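Local coordinates for beta-N-acetylhexosaminidase (Bacteroides fragilis, PDB 4PYS), which probably hydrolyses terminal non-reducing N-acetylhexosamine residues from glycoconjugates, as glycoside hydrolase family 20 enzymes do, at residues I10-P15 and L106-T111; E78-R83 and V122-F127; K337-G342 and N355-W360; Y379-G384 and P426-M431. All coordinates share one frame; numbering follows the deposited sequence.

Contact 1 (I10-P15 and L106-T111); sequences IIMPTP and LRQWNT. With FMT (formic acid), chain K.
The side-chain amide of Q108 docks on the backbone of selenomethionine M12 through both its ends, pairing with the N-H and C=O of that residue as a neighbouring peptide would. This two-point grip joins the N-terminal loop to the last turns of helix 96-109, inside the alpha/beta domain that family 20 enzymes carry ahead of the catalytic barrel. M12 N donates to Q108 OE1 over 2.7 Å in an almost straight bond (169°), while Q108 NE2 returns a more bent one to M12 O at 3.0 Å. The returned bond lies in the carbonyl plane of M12. The amide gets there because the Q108 chain runs extended beyond CG (chi2 -174°), and the two bonds should fix its rotation. A cis peptide links M12 to P13, turning the loop just after the gripped residue. Beside the amide, the buried I11 crosses W109 at about a right angle, its CD1 reaching W109 CE3 at 3.7 Å, while the indole N-H is spent on the carbonyl of P120. K480, from helix 470-486, donates to the carbonyls of both I10 and Q108, whose oxygens lie 3.8 Å apart. A formic acid, probably from the crystallisation liquor, binds the next N-H back along the chain: I11 N donates to its O2 at 2.9 Å.

Contact 2 (E78-R83 and V122-F127); sequences EGYRIR and VEITDF
Y80 and I82 pair with D126 and I124 through four backbone hydrogen bonds. Y80 N to D126 O (2.9 Å) and D126 N to Y80 O (3.0 Å) form one hydrogen-bonded pair; I82 and I124 form the next, with I82 N to I124 O and I124 N to I82 O both 2.8 Å. R81 with T125 and R83 with E123 are the non-hydrogen-bonded pairs, where CA-H...O contacts such as R81 CA to I124 O add to the join. Among polar side chains, one water takes the N-H of R81 NE in the guanidinium plane, donates to E123 OE2 and bonds to T125 OG1. It thus connects R81 and E123, which make no salt bridge; D72 and E92 pair with R81 instead. On the face of Y80, I82, I124 and D126, the Y80 ring lies alongside D126, pointing the same way, its CG between backbone N and carbonyl carbon (chi1 65°). Y80 CZ is 3.3 Å from D126 CB, and I124 CG2 meets Y80 CE2 at 4.0 Å. G16 and W462 hold D126 OD1. The strands are antiparallel neighbours in the mixed sheet of the alpha/beta domain preceding the barrel in family 20 hydrolases, with helix 96-109 packed on Y80 and V122.

Contact 3 (K337-G342 and N355-W360); sequences KAIFWG and NVVIQW
Q359 and W341 run side by side, with Q359 OE1 over one face of the indole and the amide and ring planes 25° apart. W341 CZ3 sits 3.3 Å from Q359 CD, and Q359 CG packs on the same ring atom at 3.5 Å. Q359 reaches the W341 ring because its CG stands opposite the backbone N (chi1 -173°) and the chain stays extended. Its amide ends are fixed by H287 and S432, and W341 NE1 bonds to E223. I339 CG1 meets V357 CB at 4.0 Å on the same face of the sheet. On the reverse face V356 CG1 comes in plane to the edge of the F340 ring, 3.8 Å from CD2. Parallel bonds zip the backbones, among them V357 N to A338 O at 2.7 Å. Strands 337-341 and 356-360 are neighbours in the catalytic (beta/alpha)8 barrel: I339 and V357 turn to Y285 and I382 within it, whereas A338 and F340 face helix 316-333, and strands 285-287 and 381-383 continue the sheet on either side.

Contact 4 (Y379-G384 and P426-M431); sequences YPVICG and PLILGM
The P380 ring meets leucines of the other segment: L427 CD2 comes to its N at 3.9 Å and L429 CD1 to its CB at 3.9 Å. The Y379 side chain starts away from the other segment, and its ring meets that of H377, the planes about 15° apart. Strands 381-383 and 428-435 run parallel as adjoining staves of the (beta/alpha)8 barrel, with 24° between the short segments 381-383 and 428-431. V381 N donates to L427 O, and L429 N to V381 O, each over 2.8 Å. Between these bonds and the next, the second strand has one residue too many: V381 pairs with I428 but C383 with M431, a beta bulge at L429 and G430, where L429 takes a helix-like psi of -37°. I428 bends CD1 (chi2 -61°) onto V381 CB at 3.8 Å, and both side chains lie beside L371 of helix 369-376. Past the bulge, C383 N donates to G430 O at 2.8 Å, and C383 SG rests 3.8 Å from I428 CG2.

How the contacts relate
From the N terminus, contact 1 opens first and closes at helix 96-109, enclosing about 90 residues. Contact 2 opens inside that span and closes beyond it on strand 117-126, so the two cross. Their centres are 11 Å apart, and they touch where I11 and P15 pack on I124 and D126, tying the N-terminal loop to the sheet of the first domain, and where W109, on the helix, packs on V122. Contacts 3 and 4 follow in series within the catalytic barrel: contact 3 closes a short loop of 12 residues, contact 4 one of 41. They adjoin through strands 356-360 and 381-383, W360 O lying 2.8 Å from G384 N. Contact 2 and contact 4 are about 8 Å apart at their nearest atoms.

Contact 1 (I10-P15 and L106-T111)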
loop_
_atom_site.group_PDB
_atom_site.type_symbol
_atom_site.label_atom_id
_atom_site.label_comp_id
_atom_site.label_asym_id
_atom_site.label_seq_id
_atom_site.Cartn_x
_atom_site.Cartn_y
_atom_site.Cartn_z
ATOM N N ILE A 10 15.391 -14.364 14.163
ATOM C CA ILE A 10 14.043 -14.451 13.620
ATOM C C ILE A 10 13.829 -13.586 12.390
ATOM O O ILE A 10 14.547 -12.609 12.150
ATOM C CB ILE A 10 12.970 -14.058 14.666
ATOM C CG1 ILE A 10 12.933 -12.555 14.860
ATOM C CG2 ILE A 10 13.174 -14.769 16.013
ATOM C CD1 ILE A 10 11.612 -12.087 15.366
ATOM N N ILE A 11 12.813 -13.947 11.622
ATOM C CA ILE A 11 12.422 -13.184 10.444
ATOM C C ILE A 11 10.979 -12.712 10.625
ATOM O O ILE A 11 10.119 -13.507 11.024
ATOM C CB ILE A 11 12.488 -14.060 9.167
ATOM C CG1 ILE A 11 13.937 -14.420 8.825
ATOM C CG2 ILE A 11 11.852 -13.327 8.003
ATOM C CD1 ILE A 11 14.067 -15.650 7.898
HETATM N N MSE A 12 10.719 -11.430 10.356
HETATM C CA MSE A 12 9.351 -10.897 10.368
HETATM C C MSE A 12 8.990 -10.331 9.008
HETATM O O MSE A 12 9.795 -9.631 8.386
HETATM C CB MSE A 12 9.178 -9.808 11.438
HETATM C CG MSE A 12 9.534 -10.289 12.818
HETATM SE SE MSE A 12 9.038 -9.011 14.194
HETATM C CE MSE A 12 7.126 -9.360 14.208
ATOM N N PRO A 13 7.779 -10.642 8.513
ATOM C CA PRO A 13 6.754 -11.506 9.109
ATOM C C PRO A 13 7.212 -12.967 9.144
ATOM O O PRO A 13 8.119 -13.360 8.404
ATOM C CB PRO A 13 5.539 -11.323 8.178
ATOM C CG PRO A 13 6.100 -10.783 6.886
ATOM C CD PRO A 13 7.347 -10.021 7.243
ATOM N N THR A 14 6.592 -13.749 10.012
ATOM C CA THR A 14 7.033 -15.123 10.300
ATOM C C THR A 14 6.918 -15.998 9.070
ATOM O O THR A 14 5.842 -16.057 8.463
ATOM C CB THR A 14 6.149 -15.737 11.369
ATOM O OG1 THR A 14 6.199 -14.921 12.547
ATOM C CG2 THR A 14 6.624 -17.157 11.714
ATOM N N PRO A 15 8.018 -16.680 8.689
ATOM C CA PRO A 15 7.930 -17.597 7.541
ATOM C C PRO A 15 7.056 -18.799 7.857
ATOM O O PRO A 15 6.925 -19.191 9.028
ATOM C CB PRO A 15 9.381 -18.060 7.342
ATOM C CG PRO A 15 10.231 -16.913 7.927
ATOM C CD PRO A 15 9.407 -16.518 9.162
ATOM N N LEU A 106 16.760 -13.101 3.911
ATOM C CA LEU A 106 18.210 -13.187 4.100
ATOM C C LEU A 106 18.725 -11.973 4.871
ATOM O O LEU A 106 19.630 -12.094 5.703
ATOM C CB LEU A 106 18.938 -13.307 2.752
ATOM C CG LEU A 106 18.852 -14.660 2.039
ATOM C CD1 LEU A 106 19.456 -14.570 0.636
ATOM C CD2 LEU A 106 19.560 -15.737 2.853
ATOM N N ARG A 107 18.153 -10.798 4.601
ATOM C CA ARG A 107 18.529 -9.581 5.332
ATOM C C ARG A 107 18.404 -9.769 6.833
ATOM O O ARG A 107 19.278 -9.351 7.597
ATOM C CB ARG A 107 17.598 -8.429 4.961
ATOM C CG ARG A 107 17.883 -7.740 3.666
ATOM C CD ARG A 107 16.852 -6.624 3.473
ATOM N NE ARG A 107 17.117 -5.439 4.292
ATOM C CZ ARG A 107 16.290 -4.395 4.360
ATOM N NH1 ARG A 107 15.153 -4.415 3.676
ATOM N NH2 ARG A 107 16.599 -3.337 5.097
ATOM N N GLN A 108 17.294 -10.379 7.254
ATOM C CA GLN A 108 17.023 -10.585 8.672
ATOM C C GLN A 108 17.682 -11.834 9.239
ATOM O O GLN A 108 17.842 -11.952 10.451
ATOM C CB GLN A 108 15.513 -10.642 8.916
ATOM C CG GLN A 108 14.844 -9.305 8.662
ATOM C CD GLN A 108 13.376 -9.298 9.024
ATOM O OE1 GLN A 108 12.963 -9.900 10.018
ATOM N NE2 GLN A 108 12.578 -8.614 8.219
ATOM N N TRP A 109 18.065 -12.764 8.371
ATOM C CA TRP A 109 18.638 -14.019 8.827
ATOM C C TRP A 109 20.140 -13.881 9.106
ATOM O O TRP A 109 20.693 -14.614 9.918
ATOM C CB TRP A 109 18.355 -15.134 7.805
ATOM C CG TRP A 109 18.631 -16.511 8.333
ATOM C CD1 TRP A 109 19.631 -17.359 7.945
ATOM C CD2 TRP A 109 17.888 -17.201 9.347
ATOM N NE1 TRP A 109 19.558 -18.533 8.662
ATOM C CE2 TRP A 109 18.499 -18.456 9.534
ATOM C CE3 TRP A 109 16.766 -16.874 10.121
ATOM C CZ2 TRP A 109 18.021 -19.392 10.467
ATOM C CZ3 TRP A 109 16.294 -17.800 11.041
ATOM C CH2 TRP A 109 16.919 -19.041 11.209
ATOM N N ASN A 110 20.789 -12.939 8.428
ATOM C CA ASN A 110 22.183 -12.609 8.710
ATOM C C ASN A 110 22.347 -12.258 10.192
ATOM O O ASN A 110 21.584 -11.442 10.720
ATOM C CB ASN A 110 22.592 -11.419 7.833
ATOM C CG ASN A 110 23.982 -10.903 8.147
ATOM O OD1 ASN A 110 24.872 -11.663 8.521
ATOM N ND2 ASN A 110 24.173 -9.593 8.004
ATOM N N THR A 111 23.318 -12.870 10.872
ATOM C CA THR A 111 23.461 -12.644 12.312
ATOM C C THR A 111 23.949 -11.231 12.630
ATOM O O THR A 111 23.612 -10.667 13.677
ATOM C CB THR A 111 24.429 -13.631 12.973
ATOM O OG1 THR A 111 25.778 -13.248 12.680
ATOM C CG2 THR A 111 24.177 -15.052 12.496
HETATM C C FMT K . 10.691 -16.092 13.012
HETATM O O1 FMT K . 9.881 -16.796 13.632
HETATM O O2 FMT K . 11.687 -16.518 12.411
#

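Contact 2 (E78-R83 and V122-F127)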
loop_
_atom_site.group_PDB
_atom_site.type_symbol
_atom_site.label_atom_id
_atom_site.label_comp_id
_atom_site.label_asym_id
_atom_site.label_seq_id
_atom_site.Cartn_x
_atom_site.Cartn_y
_atom_site.Cartn_z
ATOM N N GLU A 78 4.739 -15.914 -5.627
ATOM C CA GLU A 78 5.431 -15.150 -4.594
ATOM C C GLU A 78 6.151 -15.999 -3.543
ATOM O O GLU A 78 6.671 -15.455 -2.564
ATOM C CB GLU A 78 4.487 -14.161 -3.896
ATOM C CG GLU A 78 3.611 -13.346 -4.840
ATOM C CD GLU A 78 2.845 -12.278 -4.091
ATOM O OE1 GLU A 78 1.748 -12.587 -3.562
ATOM O OE2 GLU A 78 3.362 -11.143 -4.021
ATOM N N GLY A 79 6.190 -17.312 -3.736
ATOM C CA GLY A 79 6.820 -18.179 -2.749
ATOM C C GLY A 79 8.303 -18.367 -2.997
ATOM O O GLY A 79 8.785 -18.148 -4.103
ATOM N N TYR A 80 9.039 -18.781 -1.970
ATOM C CA TYR A 80 10.460 -19.051 -2.155
ATOM C C TYR A 80 10.909 -20.154 -1.213
ATOM O O TYR A 80 10.194 -20.514 -0.267
ATOM C CB TYR A 80 11.287 -17.777 -1.920
ATOM C CG TYR A 80 11.209 -17.298 -0.493
ATOM C CD1 TYR A 80 10.212 -16.419 -0.084
ATOM C CD2 TYR A 80 12.133 -17.732 0.452
ATOM C CE1 TYR A 80 10.130 -16.000 1.242
ATOM C CE2 TYR A 80 12.055 -17.323 1.772
ATOM C CZ TYR A 80 11.059 -16.453 2.155
ATOM O OH TYR A 80 10.988 -16.057 3.473
ATOM N N ARG A 81 12.092 -20.694 -1.482
ATOM C CA ARG A 81 12.736 -21.610 -0.556
ATOM C C ARG A 81 14.184 -21.166 -0.445
ATOM O O ARG A 81 14.811 -20.804 -1.449
ATOM C CB ARG A 81 12.652 -23.051 -1.077
ATOM C CG ARG A 81 13.287 -24.092 -0.158
ATOM C CD ARG A 81 13.265 -25.486 -0.792
ATOM N NE ARG A 81 11.905 -25.927 -1.106
ATOM C CZ ARG A 81 11.373 -25.908 -2.326
ATOM N NH1 ARG A 81 12.088 -25.487 -3.365
ATOM N NH2 ARG A 81 10.123 -26.312 -2.518
ATOM N N ILE A 82 14.700 -21.161 0.778
ATOM C CA ILE A 82 16.111 -20.870 1.011
ATOM C C ILE A 82 16.718 -22.069 1.701
ATOM O O ILE A 82 16.175 -22.529 2.704
ATOM C CB ILE A 82 16.298 -19.661 1.942
ATOM C CG1 ILE A 82 15.765 -18.368 1.303
ATOM C CG2 ILE A 82 17.773 -19.487 2.289
ATOM C CD1 ILE A 82 15.778 -17.153 2.257
ATOM N N ARG A 83 17.823 -22.594 1.172
ATOM C CA ARG A 83 18.594 -23.603 1.893
ATOM C C ARG A 83 19.986 -23.060 2.118
ATOM O O ARG A 83 20.703 -22.771 1.157
ATOM C CB ARG A 83 18.673 -24.922 1.119
ATOM C CG ARG A 83 17.381 -25.714 1.119
ATOM C CD ARG A 83 17.486 -26.907 0.176
ATOM N NE ARG A 83 17.291 -26.494 -1.213
ATOM C CZ ARG A 83 17.665 -27.221 -2.257
ATOM N NH1 ARG A 83 18.269 -28.389 -2.063
ATOM N NH2 ARG A 83 17.447 -26.779 -3.490
ATOM N N VAL A 122 19.950 -23.655 7.570
ATOM C CA VAL A 122 18.497 -23.612 7.683
ATOM C C VAL A 122 17.855 -24.015 6.363
ATOM O O VAL A 122 18.481 -23.932 5.303
ATOM C CB VAL A 122 18.026 -22.182 8.064
ATOM C CG1 VAL A 122 18.158 -21.231 6.877
ATOM C CG2 VAL A 122 16.588 -22.186 8.574
ATOM N N GLU A 123 16.619 -24.496 6.432
ATOM C CA GLU A 123 15.763 -24.514 5.258
ATOM C C GLU A 123 14.494 -23.739 5.577
ATOM O O GLU A 123 13.794 -24.039 6.549
ATOM C CB GLU A 123 15.435 -25.946 4.820
ATOM C CG GLU A 123 14.567 -26.003 3.568
ATOM C CD GLU A 123 14.466 -27.405 2.984
ATOM O OE1 GLU A 123 15.293 -28.273 3.339
ATOM O OE2 GLU A 123 13.553 -27.629 2.166
ATOM N N ILE A 124 14.224 -22.720 4.772
ATOM C CA ILE A 124 13.041 -21.889 4.939
ATOM C C ILE A 124 12.181 -22.066 3.699
ATOM O O ILE A 124 12.684 -21.954 2.579
ATOM C CB ILE A 124 13.442 -20.413 5.043
ATOM C CG1 ILE A 124 14.317 -20.184 6.276
ATOM C CG2 ILE A 124 12.206 -19.525 5.110
ATOM C CD1 ILE A 124 15.025 -18.831 6.263
ATOM N N THR A 125 10.901 -22.374 3.901
ATOM C CA THR A 125 9.950 -22.485 2.801
ATOM C C THR A 125 8.811 -21.549 3.137
ATOM O O THR A 125 8.257 -21.620 4.247
ATOM C CB THR A 125 9.399 -23.916 2.678
ATOM O OG1 THR A 125 10.495 -24.844 2.651
ATOM C CG2 THR A 125 8.592 -24.055 1.398
ATOM N N ASP A 126 8.449 -20.667 2.209
ATOM C CA ASP A 126 7.632 -19.522 2.618
ATOM C C ASP A 126 6.804 -18.984 1.440
ATOM O O ASP A 126 7.239 -19.019 0.286
ATOM C CB ASP A 126 8.570 -18.436 3.173
ATOM C CG ASP A 126 7.861 -17.419 4.034
ATOM O OD1 ASP A 126 6.730 -17.707 4.506
ATOM O OD2 ASP A 126 8.467 -16.338 4.267
ATOM N N PHE A 127 5.590 -18.529 1.738
ATOM C CA PHE A 127 4.695 -17.961 0.739
ATOM C C PHE A 127 3.559 -17.225 1.459
ATOM O O PHE A 127 3.235 -17.563 2.615
ATOM C CB PHE A 127 4.133 -19.060 -0.185
ATOM C CG PHE A 127 3.674 -20.286 0.542
ATOM C CD1 PHE A 127 2.397 -20.348 1.092
ATOM C CD2 PHE A 127 4.519 -21.378 0.675
ATOM C CE1 PHE A 127 1.969 -21.490 1.759
ATOM C CE2 PHE A 127 4.104 -22.524 1.346
ATOM C CZ PHE A 127 2.831 -22.575 1.887
HETATM O O HOH W 1 10.672 -27.069 1.397
#

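Contact 3 (K337-G342 and N355-W360)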
loop_
_atom_site.group_PDB
_atom_site.type_symbol
_atom_site.label_atom_id
_atom_site.label_comp_id
_atom_site.label_asym_id
_atom_site.label_seq_id
_atom_site.Cartn_x
_atom_site.Cartn_y
_atom_site.Cartn_z
ATOM N N LYS A 337 -8.274 -2.633 -13.606
ATOM C CA LYS A 337 -9.346 -2.797 -12.634
ATOM C C LYS A 337 -9.505 -1.498 -11.855
ATOM O O LYS A 337 -8.540 -0.753 -11.678
ATOM C CB LYS A 337 -9.041 -3.960 -11.691
ATOM C CG LYS A 337 -9.097 -5.313 -12.415
ATOM C CD LYS A 337 -8.870 -6.487 -11.476
ATOM C CE LYS A 337 -9.041 -7.818 -12.215
ATOM N NZ LYS A 337 -10.379 -7.932 -12.869
ATOM N N ALA A 338 -10.723 -1.222 -11.402
ATOM C CA ALA A 338 -11.009 0.027 -10.700
ATOM C C ALA A 338 -11.361 -0.254 -9.250
ATOM O O ALA A 338 -12.304 -1.003 -8.975
ATOM C CB ALA A 338 -12.153 0.747 -11.382
ATOM N N ILE A 339 -10.620 0.342 -8.315
ATOM C CA ILE A 339 -10.927 0.155 -6.902
ATOM C C ILE A 339 -11.723 1.354 -6.399
ATOM O O ILE A 339 -11.387 2.496 -6.714
ATOM C CB ILE A 339 -9.657 0.024 -6.032
ATOM C CG1 ILE A 339 -8.736 -1.073 -6.570
ATOM C CG2 ILE A 339 -10.035 -0.276 -4.579
ATOM C CD1 ILE A 339 -7.331 -1.069 -5.925
ATOM N N PHE A 340 -12.770 1.092 -5.620
ATOM C CA PHE A 340 -13.569 2.155 -5.013
ATOM C C PHE A 340 -13.656 1.909 -3.520
ATOM O O PHE A 340 -13.673 0.760 -3.091
ATOM C CB PHE A 340 -14.999 2.145 -5.561
ATOM C CG PHE A 340 -15.114 2.532 -7.006
ATOM C CD1 PHE A 340 -15.066 3.868 -7.388
ATOM C CD2 PHE A 340 -15.314 1.566 -7.977
ATOM C CE1 PHE A 340 -15.195 4.232 -8.717
ATOM C CE2 PHE A 340 -15.446 1.920 -9.318
ATOM C CZ PHE A 340 -15.384 3.256 -9.686
ATOM N N TRP A 341 -13.732 2.970 -2.722
ATOM C CA TRP A 341 -14.045 2.797 -1.302
ATOM C C TRP A 341 -15.450 2.210 -1.152
ATOM O O TRP A 341 -16.322 2.468 -1.977
ATOM C CB TRP A 341 -13.953 4.132 -0.555
ATOM C CG TRP A 341 -12.561 4.725 -0.548
ATOM C CD1 TRP A 341 -12.147 5.860 -1.193
ATOM C CD2 TRP A 341 -11.414 4.205 0.123
ATOM N NE1 TRP A 341 -10.812 6.077 -0.957
ATOM C CE2 TRP A 341 -10.339 5.076 -0.146
ATOM C CE3 TRP A 341 -11.192 3.095 0.938
ATOM C CZ2 TRP A 341 -9.062 4.862 0.365
ATOM C CZ3 TRP A 341 -9.918 2.888 1.453
ATOM C CH2 TRP A 341 -8.869 3.765 1.164
ATOM N N GLY A 342 -15.670 1.423 -0.100
ATOM C CA GLY A 342 -16.913 0.680 0.042
ATOM C C GLY A 342 -18.202 1.484 0.185
ATOM O O GLY A 342 -19.286 0.928 -0.023
ATOM N N ASN A 355 -14.922 -5.097 -13.644
ATOM C CA ASN A 355 -13.531 -4.838 -13.255
ATOM C C ASN A 355 -13.413 -4.057 -11.947
ATOM O O ASN A 355 -12.330 -3.582 -11.594
ATOM C CB ASN A 355 -12.793 -4.092 -14.361
ATOM C CG ASN A 355 -13.348 -2.705 -14.593
ATOM O OD1 ASN A 355 -14.559 -2.491 -14.535
ATOM N ND2 ASN A 355 -12.461 -1.748 -14.854
ATOM N N VAL A 356 -14.529 -3.928 -11.236
ATOM C CA VAL A 356 -14.569 -3.162 -9.988
ATOM C C VAL A 356 -14.098 -3.979 -8.782
ATOM O O VAL A 356 -14.468 -5.141 -8.630
ATOM C CB VAL A 356 -15.987 -2.598 -9.739
ATOM C CG1 VAL A 356 -16.139 -2.099 -8.309
ATOM C CG2 VAL A 356 -16.290 -1.479 -10.730
ATOM N N VAL A 357 -13.270 -3.360 -7.940
ATOM C CA VAL A 357 -12.817 -3.939 -6.676
ATOM C C VAL A 357 -13.255 -2.980 -5.570
ATOM O O VAL A 357 -13.220 -1.757 -5.757
ATOM C CB VAL A 357 -11.281 -4.105 -6.667
ATOM C CG1 VAL A 357 -10.776 -4.598 -5.308
ATOM C CG2 VAL A 357 -10.852 -5.055 -7.783
ATOM N N ILE A 358 -13.692 -3.530 -4.439
ATOM C CA ILE A 358 -14.189 -2.729 -3.320
ATOM C C ILE A 358 -13.220 -2.732 -2.137
ATOM O O ILE A 358 -12.816 -3.793 -1.661
ATOM C CB ILE A 358 -15.561 -3.261 -2.837
ATOM C CG1 ILE A 358 -16.604 -3.161 -3.960
ATOM C CG2 ILE A 358 -16.021 -2.506 -1.601
ATOM C CD1 ILE A 358 -16.838 -1.750 -4.481
ATOM N N GLN A 359 -12.851 -1.549 -1.652
ATOM C CA GLN A 359 -11.989 -1.467 -0.480
ATOM C C GLN A 359 -12.854 -1.178 0.738
ATOM O O GLN A 359 -13.410 -0.088 0.881
ATOM C CB GLN A 359 -10.899 -0.407 -0.648
ATOM C CG GLN A 359 -9.883 -0.426 0.492
ATOM C CD GLN A 359 -8.543 0.177 0.099
ATOM O OE1 GLN A 359 -8.418 0.818 -0.944
ATOM N NE2 GLN A 359 -7.538 -0.025 0.940
ATOM N N TRP A 360 -12.993 -2.194 1.583
ATOM C CA TRP A 360 -13.880 -2.174 2.742
ATOM C C TRP A 360 -13.164 -1.474 3.888
ATOM O O TRP A 360 -12.081 -1.905 4.290
ATOM C CB TRP A 360 -14.215 -3.624 3.102
ATOM C CG TRP A 360 -14.915 -3.855 4.410
ATOM C CD1 TRP A 360 -15.884 -3.085 4.992
ATOM C CD2 TRP A 360 -14.684 -4.951 5.296
ATOM N NE1 TRP A 360 -16.266 -3.648 6.198
ATOM C CE2 TRP A 360 -15.542 -4.792 6.402
ATOM C CE3 TRP A 360 -13.825 -6.055 5.260
ATOM C CZ2 TRP A 360 -15.567 -5.703 7.468
ATOM C CZ3 TRP A 360 -13.850 -6.958 6.322
ATOM C CH2 TRP A 360 -14.715 -6.772 7.407
#

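Contact 4 (Y379-G384 and P426-M431)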
loop_
_atom_site.group_PDB
_atom_site.type_symbol
_atom_site.label_atom_id
_atom_site.label_comp_id
_atom_site.label_asym_id
_atom_site.label_seq_id
_atom_site.Cartn_x
_atom_site.Cartn_y
_atom_site.Cartn_z
ATOM N N TYR A 379 -18.313 -8.538 -6.286
ATOM C CA TYR A 379 -17.144 -7.663 -6.376
ATOM C C TYR A 379 -16.047 -8.194 -5.464
ATOM O O TYR A 379 -16.304 -8.483 -4.296
ATOM C CB TYR A 379 -17.468 -6.236 -5.904
ATOM C CG TYR A 379 -18.599 -5.515 -6.622
ATOM C CD1 TYR A 379 -18.821 -5.687 -7.981
ATOM C CD2 TYR A 379 -19.425 -4.632 -5.928
ATOM C CE1 TYR A 379 -19.854 -5.013 -8.629
ATOM C CE2 TYR A 379 -20.454 -3.956 -6.563
ATOM C CZ TYR A 379 -20.668 -4.152 -7.913
ATOM O OH TYR A 379 -21.692 -3.481 -8.552
ATOM N N PRO A 380 -14.810 -8.300 -5.980
ATOM C CA PRO A 380 -13.669 -8.616 -5.103
ATOM C C PRO A 380 -13.471 -7.530 -4.051
ATOM O O PRO A 380 -13.824 -6.372 -4.298
ATOM C CB PRO A 380 -12.474 -8.621 -6.062
ATOM C CG PRO A 380 -13.059 -8.823 -7.422
ATOM C CD PRO A 380 -14.411 -8.175 -7.392
ATOM N N VAL A 381 -12.890 -7.897 -2.912
ATOM C CA VAL A 381 -12.798 -7.010 -1.751
ATOM C C VAL A 381 -11.391 -6.955 -1.191
ATOM O O VAL A 381 -10.731 -7.993 -1.052
ATOM C CB VAL A 381 -13.699 -7.523 -0.601
ATOM C CG1 VAL A 381 -13.478 -6.718 0.683
ATOM C CG2 VAL A 381 -15.135 -7.475 -0.992
ATOM N N ILE A 382 -10.943 -5.746 -0.851
ATOM C CA ILE A 382 -9.738 -5.557 -0.048
ATOM C C ILE A 382 -10.174 -5.171 1.362
ATOM O O ILE A 382 -10.989 -4.253 1.528
ATOM C CB ILE A 382 -8.866 -4.426 -0.629
ATOM C CG1 ILE A 382 -8.339 -4.831 -2.007
ATOM C CG2 ILE A 382 -7.699 -4.086 0.331
ATOM C CD1 ILE A 382 -7.976 -3.632 -2.890
ATOM N N CYS A 383 -9.670 -5.884 2.372
ATOM C CA CYS A 383 -10.077 -5.630 3.752
ATOM C C CYS A 383 -9.174 -4.588 4.381
ATOM O O CYS A 383 -8.025 -4.880 4.721
ATOM C CB CYS A 383 -10.037 -6.927 4.584
ATOM S SG CYS A 383 -11.074 -8.243 3.937
ATOM N N GLY A 384 -9.693 -3.369 4.542
ATOM C CA GLY A 384 -8.898 -2.275 5.079
ATOM C C GLY A 384 -9.661 -1.469 6.109
ATOM O O GLY A 384 -9.737 -0.243 6.022
ATOM N N PRO A 426 -12.918 -16.609 -2.707
ATOM C CA PRO A 426 -11.732 -16.057 -3.381
ATOM C C PRO A 426 -11.911 -14.593 -3.784
ATOM O O PRO A 426 -10.932 -13.947 -4.170
ATOM C CB PRO A 426 -11.590 -16.941 -4.627
ATOM C CG PRO A 426 -12.942 -17.529 -4.840
ATOM C CD PRO A 426 -13.518 -17.717 -3.469
ATOM N N LEU A 427 -13.139 -14.084 -3.691
ATOM C CA LEU A 427 -13.401 -12.654 -3.859
ATOM C C LEU A 427 -12.618 -11.803 -2.851
ATOM O O LEU A 427 -12.281 -10.647 -3.135
ATOM C CB LEU A 427 -14.893 -12.348 -3.717
ATOM C CG LEU A 427 -15.848 -12.716 -4.854
ATOM C CD1 LEU A 427 -17.263 -12.257 -4.518
ATOM C CD2 LEU A 427 -15.384 -12.118 -6.174
ATOM N N ILE A 428 -12.344 -12.352 -1.673
ATOM C CA ILE A 428 -11.559 -11.621 -0.677
ATOM C C ILE A 428 -10.073 -11.670 -1.034
ATOM O O ILE A 428 -9.430 -12.715 -0.912
ATOM C CB ILE A 428 -11.753 -12.195 0.741
ATOM C CG1 ILE A 428 -13.240 -12.311 1.069
ATOM C CG2 ILE A 428 -11.028 -11.334 1.765
ATOM C CD1 ILE A 428 -13.945 -10.988 1.047
ATOM N N LEU A 429 -9.534 -10.531 -1.459
ATOM C CA LEU A 429 -8.204 -10.482 -2.051
ATOM C C LEU A 429 -7.101 -10.421 -1.015
ATOM O O LEU A 429 -6.023 -10.992 -1.212
ATOM C CB LEU A 429 -8.080 -9.269 -2.964
ATOM C CG LEU A 429 -9.011 -9.247 -4.172
ATOM C CD1 LEU A 429 -8.716 -8.013 -5.009
ATOM C CD2 LEU A 429 -8.859 -10.520 -5.001
ATOM N N GLY A 430 -7.353 -9.708 0.076
ATOM C CA GLY A 430 -6.338 -9.547 1.097
ATOM C C GLY A 430 -6.654 -8.370 1.988
ATOM O O GLY A 430 -7.829 -8.046 2.201
HETATM N N MSE A 431 -5.602 -7.716 2.466
HETATM C CA MSE A 431 -5.707 -6.696 3.490
HETATM C C MSE A 431 -4.922 -5.458 3.119
HETATM O O MSE A 431 -3.917 -5.537 2.397
HETATM C CB MSE A 431 -5.130 -7.235 4.802
HETATM C CG MSE A 431 -5.816 -8.481 5.309
HETATM SE SE MSE A 431 -4.890 -9.094 6.926
HETATM C CE MSE A 431 -5.046 -7.476 7.986
#